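Local coordinates for allergen Bos d 2 (Bos taurus, PDB 4WFV), which probably carries pheromones, as a secreted odorant-binding-type lipocalin of cattle, and is a major dander allergen, at residues Asp24-Asp27 and Lys28-Gly32; Glu126-Glu129 and Lys130-Gln133. All coordinates share one frame; numbering follows the deposited sequence.

Interaction 1: residues Asp24-Asp27 and Lys28-Gly32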
ATOM      1  N   ASP A  24     -10.968  -3.745   5.732  1.00  8.40           N
ATOM      2  CA  ASP A  24     -12.199  -4.113   6.416  1.00  9.66           C
ATOM      3  C   ASP A  24     -13.397  -3.956   5.484  1.00 11.62           C
ATOM      4  O   ASP A  24     -14.342  -4.739   5.559  1.00 15.33           O
ATOM      5  CB  ASP A  24     -12.361  -3.406   7.777  1.00  8.50           C
ATOM      6  CG  ASP A  24     -12.274  -1.883   7.703  1.00 10.20           C
ATOM      7  OD1 ASP A  24     -12.137  -1.296   6.612  1.00  9.69           O
ATOM      8  OD2 ASP A  24     -12.393  -1.264   8.781  1.00 15.22           O
ATOM      9  N   ASN A  25     -13.344  -2.974   4.586  1.00  9.26           N
ATOM     10  CA  ASN A  25     -14.344  -2.838   3.530  1.00 10.15           C
ATOM     11  C   ASN A  25     -13.805  -3.425   2.237  1.00  9.46           C
ATOM     12  O   ASN A  25     -13.104  -2.749   1.483  1.00  9.34           O
ATOM     13  CB  ASN A  25     -14.705  -1.364   3.326  1.00  9.33           C
ATOM     14  CG  ASN A  25     -15.407  -0.773   4.525  1.00 11.26           C
ATOM     15  OD1 ASN A  25     -16.224  -1.436   5.162  1.00 14.38           O
ATOM     16  ND2 ASN A  25     -15.092   0.469   4.843  1.00 10.50           N
ATOM     17  N   LYS A  26     -14.104  -4.698   1.999  1.00 10.48           N
ATOM     18  CA  LYS A  26     -13.480  -5.419   0.893  1.00 13.14           C
ATOM     19  C   LYS A  26     -13.730  -4.774  -0.462  1.00  9.31           C
ATOM     20  O   LYS A  26     -12.878  -4.845  -1.344  1.00  9.09           O
ATOM     21  CB  LYS A  26     -13.909  -6.889   0.877  1.00 18.23           C
ATOM     22  CG  LYS A  26     -13.237  -7.708  -0.215  1.00 25.13           C
ATOM     23  CD  LYS A  26     -13.523  -9.201  -0.084  1.00 30.55           C
ATOM     24  CE  LYS A  26     -14.970  -9.528  -0.411  1.00 25.03           C
ATOM     25  NZ  LYS A  26     -15.196 -11.006  -0.392  1.00 27.34           N
ATOM     26  N   ASP A  27     -14.891  -4.147  -0.633  1.00  9.04           N
ATOM     27  CA  ASP A  27     -15.253  -3.581  -1.930  1.00  9.89           C
ATOM     28  C   ASP A  27     -14.247  -2.545  -2.412  1.00  9.58           C
ATOM     29  O   ASP A  27     -14.115  -2.334  -3.608  1.00 10.48           O
ATOM     30  CB  ASP A  27     -16.667  -2.987  -1.907  1.00 11.20           C
ATOM     31  CG  ASP A  27     -16.804  -1.870  -0.909  1.00  9.91           C
ATOM     32  OD1 ASP A  27     -16.846  -2.160   0.300  1.00 12.95           O
ATOM     33  OD2 ASP A  27     -16.862  -0.699  -1.327  1.00 12.16           O
ATOM     34  N   LYS A  28     -13.530  -1.908  -1.485  1.00  8.71           N
ATOM     35  CA  LYS A  28     -12.536  -0.905  -1.865  1.00  9.01           C
ATOM     36  C   LYS A  28     -11.320  -1.493  -2.580  1.00  7.94           C
ATOM     37  O   LYS A  28     -10.649  -0.774  -3.323  1.00  8.51           O
ATOM     38  CB  LYS A  28     -12.046  -0.131  -0.643  1.00  8.42           C
ATOM     39  CG  LYS A  28     -13.105   0.735   0.019  1.00  9.54           C
ATOM     40  CD  LYS A  28     -13.467   1.919  -0.865  1.00  9.20           C
ATOM     41  CE  LYS A  28     -14.453   2.869  -0.171  1.00  9.82           C
ATOM     42  NZ  LYS A  28     -14.729   4.084  -0.999  1.00 10.72           N
ATOM     43  N   ILE A  29     -11.025  -2.772  -2.338  1.00  7.03           N
ATOM     44  CA  ILE A  29      -9.786  -3.373  -2.840  1.00  7.24           C
ATOM     45  C   ILE A  29      -9.956  -4.552  -3.798  1.00  8.23           C
ATOM     46  O   ILE A  29      -8.973  -5.120  -4.242  1.00  8.02           O
ATOM     47  CB  ILE A  29      -8.852  -3.812  -1.685  1.00  7.03           C
ATOM     48  CG1 ILE A  29      -9.521  -4.896  -0.814  1.00  8.07           C
ATOM     49  CG2 ILE A  29      -8.423  -2.606  -0.865  1.00  7.29           C
ATOM     50  CD1 ILE A  29      -8.508  -5.665   0.056  1.00  9.43           C
ATOM     51  N   VAL A  30     -11.195  -4.911  -4.133  1.00  7.52           N
ATOM     52  CA  VAL A  30     -11.414  -5.931  -5.152  1.00  9.37           C
ATOM     53  C   VAL A  30     -11.056  -5.375  -6.527  1.00  8.64           C
ATOM     54  O   VAL A  30     -10.825  -4.178  -6.673  1.00  7.87           O
ATOM     55  CB  VAL A  30     -12.871  -6.449  -5.146  1.00  9.47           C
ATOM     56  CG1 VAL A  30     -13.189  -7.107  -3.803  1.00 12.15           C
ATOM     57  CG2 VAL A  30     -13.857  -5.319  -5.474  1.00 14.32           C
ATOM     58  N   GLU A  31     -11.000  -6.250  -7.524  1.00  7.99           N
ATOM     59  CA  GLU A  31     -10.673  -5.790  -8.869  1.00  9.77           C
ATOM     60  C   GLU A  31     -11.570  -4.634  -9.302  1.00  9.75           C
ATOM     61  O   GLU A  31     -12.787  -4.668  -9.109  1.00 11.32           O
ATOM     62  CB  GLU A  31     -10.765  -6.944  -9.861  1.00 10.87           C
ATOM     63  CG  GLU A  31      -9.627  -7.924  -9.728  1.00 13.28           C
ATOM     64  CD  GLU A  31      -9.696  -9.026 -10.759  1.00 17.31           C
ATOM     65  OE1 GLU A  31     -10.110 -10.148 -10.402  1.00 19.60           O
ATOM     66  OE2 GLU A  31      -9.336  -8.760 -11.924  1.00 20.40           O
ATOM     67  N   GLY A  32     -10.969  -3.591  -9.864  1.00 11.34           N
ATOM     68  CA  GLY A  32     -11.713  -2.415 -10.258  1.00 13.54           C
ATOM     69  C   GLY A  32     -12.041  -1.467  -9.115  1.00 14.32           C
ATOM     70  O   GLY A  32     -12.634  -0.415  -9.338  1.00 16.43           O
TER
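Lys28 N reaches back to Asn25 O at 3.1 Å, and Ile29 N to Lys26 O at 3.0 Å, two successive i to i+3 bonds that turn the chain tightly after strand 17-23. Lys26 O also takes a weak bond from Val30 N, 3.3 Å away, and Val30 CG1 and Ile29 CG1 each lie 3.4 Å from it, so the backbone acceptor is also touched by one methyl and one methylene carbon.

The side chains add an apolar touch: Lys26 CG meets Val30 CG1 at 3.6 Å, the two side chains crossing at about a right angle. Val30 CG2, on the other branch, rests 3.5 Å from Asp27 O. Lys28 first runs alongside the turn, its CG 3.8 Å from Asn25 O, then bends at chi2 (-70°) and carries its ammonium group to Asp106. Asp27 pairs with Arg109 instead, and Asn25 ND2 binds Thr111 OG1.

Within the turn the cohesion is thus backbone hydrogen bonding plus a little aliphatic contact, while Asp27 and Lys28 put their charges to use in salt bridges with Arg109 and Asp106, beyond the turn. Both bridges join this part of the chain to the loop between strands 97-105 and 110-118, so the turn is tied to a neighbouring loop of the barrel by charge.

Interaction 2: residues Glu126-Glu129 and Lys130-Gln133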
ATOM      1  N   GLU A 126       7.214 -16.819   6.107  1.00  6.40           N
ATOM      2  CA  GLU A 126       7.629 -15.910   7.165  1.00  7.53           C
ATOM      3  C   GLU A 126       7.145 -14.484   6.898  1.00  8.71           C
ATOM      4  O   GLU A 126       6.685 -13.800   7.806  1.00  8.51           O
ATOM      5  CB  GLU A 126       9.153 -15.947   7.325  1.00 12.54           C
ATOM      6  CG  GLU A 126       9.700 -14.951   8.312  1.00 15.46           C
ATOM      7  CD  GLU A 126      11.223 -14.948   8.351  1.00 19.12           C
ATOM      8  OE1 GLU A 126      11.855 -15.819   7.709  1.00 20.30           O
ATOM      9  OE2 GLU A 126      11.784 -14.073   9.034  1.00 20.80           O
ATOM     10  N   GLU A 127       7.274 -14.029   5.654  1.00  7.82           N
ATOM     11  CA  GLU A 127       6.833 -12.685   5.310  1.00  8.76           C
ATOM     12  C   GLU A 127       5.318 -12.564   5.412  1.00  6.42           C
ATOM     13  O   GLU A 127       4.804 -11.544   5.879  1.00  7.06           O
ATOM     14  CB  GLU A 127       7.319 -12.308   3.909  1.00  8.35           C
ATOM     15  CG  GLU A 127       8.809 -12.040   3.873  1.00  9.47           C
ATOM     16  CD  GLU A 127       9.340 -11.867   2.466  1.00 12.91           C
ATOM     17  OE1 GLU A 127       8.891 -12.583   1.540  1.00 12.49           O
ATOM     18  OE2 GLU A 127      10.222 -10.994   2.294  1.00 15.65           O
ATOM     19  N   LEU A 128       4.602 -13.597   4.985  1.00  6.07           N
ATOM     20  CA  LEU A 128       3.151 -13.544   5.044  1.00  7.23           C
ATOM     21  C   LEU A 128       2.680 -13.562   6.492  1.00  7.13           C
ATOM     22  O   LEU A 128       1.726 -12.881   6.835  1.00  7.69           O
ATOM     23  CB  LEU A 128       2.529 -14.676   4.242  1.00  7.26           C
ATOM     24  CG  LEU A 128       1.006 -14.731   4.210  1.00  7.82           C
ATOM     25  CD1 LEU A 128       0.451 -13.506   3.476  1.00 10.11           C
ATOM     26  CD2 LEU A 128       0.551 -16.012   3.514  1.00 10.33           C
ATOM     27  N   GLU A 129       3.363 -14.327   7.339  1.00  7.14           N
ATOM     28  CA  GLU A 129       3.043 -14.352   8.768  1.00  8.61           C
ATOM     29  C   GLU A 129       3.167 -12.949   9.356  1.00  6.56           C
ATOM     30  O   GLU A 129       2.281 -12.499  10.091  1.00  8.17           O
ATOM     31  CB  GLU A 129       3.960 -15.341   9.501  1.00  8.74           C
ATOM     32  CG  GLU A 129       3.534 -15.662  10.940  1.00 10.95           C
ATOM     33  CD  GLU A 129       4.024 -14.674  11.982  1.00 12.88           C
ATOM     34  OE1 GLU A 129       4.933 -13.864  11.722  1.00 13.23           O
ATOM     35  OE2 GLU A 129       3.487 -14.725  13.114  1.00 25.99           O
ATOM     36  N   LYS A 130       4.252 -12.249   9.038  1.00  7.57           N
ATOM     37  CA  LYS A 130       4.434 -10.875   9.507  1.00  8.61           C
ATOM     38  C   LYS A 130       3.317  -9.965   8.999  1.00  6.42           C
ATOM     39  O   LYS A 130       2.758  -9.168   9.768  1.00  8.11           O
ATOM     40  CB  LYS A 130       5.793 -10.334   9.060  1.00  9.69           C
ATOM     41  CG  LYS A 130       6.977 -10.915   9.813  1.00 18.50           C
ATOM     42  CD  LYS A 130       8.296 -10.473   9.187  1.00 20.73           C
ATOM     43  CE  LYS A 130       9.482 -11.102   9.907  1.00 27.05           C
ATOM     44  NZ  LYS A 130      10.732 -11.036   9.105  1.00 32.31           N
ATOM     45  N   TYR A 131       3.000 -10.069   7.709  1.00  6.89           N
ATOM     46  CA  TYR A 131       1.930  -9.260   7.133  1.00  6.74           C
ATOM     47  C   TYR A 131       0.592  -9.486   7.856  1.00  7.47           C
ATOM     48  O   TYR A 131      -0.097  -8.538   8.213  1.00  6.62           O
ATOM     49  CB  TYR A 131       1.810  -9.562   5.634  1.00  7.45           C
ATOM     50  CG  TYR A 131       0.717  -8.796   4.945  1.00  5.30           C
ATOM     51  CD1 TYR A 131       0.722  -7.407   4.918  1.00  7.03           C
ATOM     52  CD2 TYR A 131      -0.323  -9.464   4.324  1.00  6.08           C
ATOM     53  CE1 TYR A 131      -0.291  -6.704   4.286  1.00  7.11           C
ATOM     54  CE2 TYR A 131      -1.336  -8.773   3.697  1.00  6.92           C
ATOM     55  CZ  TYR A 131      -1.321  -7.398   3.688  1.00  6.05           C
ATOM     56  OH  TYR A 131      -2.339  -6.712   3.051  1.00  7.89           O
ATOM     57  N   GLN A 132       0.241 -10.748   8.066  1.00  7.23           N
ATOM     58  CA  GLN A 132      -1.023 -11.076   8.722  1.00  7.26           C
ATOM     59  C   GLN A 132      -1.064 -10.637  10.183  1.00  8.95           C
ATOM     60  O   GLN A 132      -2.102 -10.191  10.655  1.00  8.82           O
ATOM     61  CB  GLN A 132      -1.341 -12.564   8.556  1.00  8.72           C
ATOM     62  CG  GLN A 132      -1.617 -12.920   7.093  1.00 11.23           C
ATOM     63  CD  GLN A 132      -2.235 -14.281   6.891  1.00 15.62           C
ATOM     64  OE1 GLN A 132      -2.362 -15.071   7.823  1.00 25.14           O
ATOM     65  NE2 GLN A 132      -2.612 -14.572   5.652  1.00 22.50           N
ATOM     66  N   GLN A 133       0.067 -10.708  10.877  1.00  8.30           N
ATOM     67  CA  GLN A 133       0.130 -10.209  12.243  1.00  9.25           C
ATOM     68  C   GLN A 133      -0.051  -8.689  12.284  1.00  9.43           C
ATOM     69  O   GLN A 133      -0.770  -8.155  13.140  1.00 10.11           O
ATOM     70  CB  GLN A 133       1.452 -10.615  12.896  1.00 10.81           C
ATOM     71  CG  GLN A 133       1.568 -10.171  14.345  1.00 19.47           C
ATOM     72  CD  GLN A 133       0.540 -10.834  15.239  1.00 24.26           C
ATOM     73  OE1 GLN A 133       0.159 -11.988  15.023  1.00 25.94           O
ATOM     74  NE2 GLN A 133       0.075 -10.104  16.247  1.00 32.87           N
TER
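Glu126 sends CG anti to its own backbone N (chi1 175°) and stays extended beyond it, whereas Lys130, one helical turn on, starts with CG beside the backbone N (chi1 -73°) before stretching out. These different first torsions lay the two chains side by side, pointing the same way, and bring Lys130 NZ to Glu126 OE2 at 3.2 Å. The salt bridge uses the anti side of the carboxylate, with the ammonium nitrogen 33° out of its plane. On the way Lys130 CG passes 3.5 Å from Glu126 O, so its methylenes cover the carbonyl that Lys130 N also binds.

On another side of the helix, Leu128 CD1 lies at the edge of the Tyr131 ring, near its plane, 4.2 Å from Tyr131 CD2. Leu128 CG is also 3.9 Å from Gln132 NE2, a contact of aliphatic carbon with the amide end. Tyr131 is buried: its ring packs on Met97 and Val99 of strand 97-105 and Ala22 of strand 17-23, and its hydroxyl is hydrogen-bonded to Thr114 OG1. Glu127 turns back instead, its OE1 accepting from Thr124 N just before the helix.

Four i to i+4 backbone bonds run beneath the side chains, from Lys130 N to Glu126 O through Gln133 N to Glu129 O at 3.0 Å. A charged outer side with an i to i+4 salt bridge, and an aromatic inner side against strands, mark an amphipathic alpha-helix; here it is the helix that packs against the outside of the lipocalin beta-barrel.

In the fold
Both interactions are local, each joining consecutive residues, of a loop turn in interaction 1 and of helix 125-137 in interaction 2, and their centres lie 20 Å apart without touching. Interaction 1 is partly buried, in the long loop between strands 17-23 and 38-45; interaction 2 is a surface contact with one buried residue. Strand 17-23 is common ground: Ile29 packs on its Ala21 and Ala23, Tyr131 on its Ala22. Strand 110-118 is shared too, through Thr111 and Thr114. The chemistry differs with place. The loop turn uses mainly i to i+3 bonds, and its Asp27 and Lys28 pair with residues beyond it, whereas the helix has regular i to i+4 bonds and an internal salt bridge.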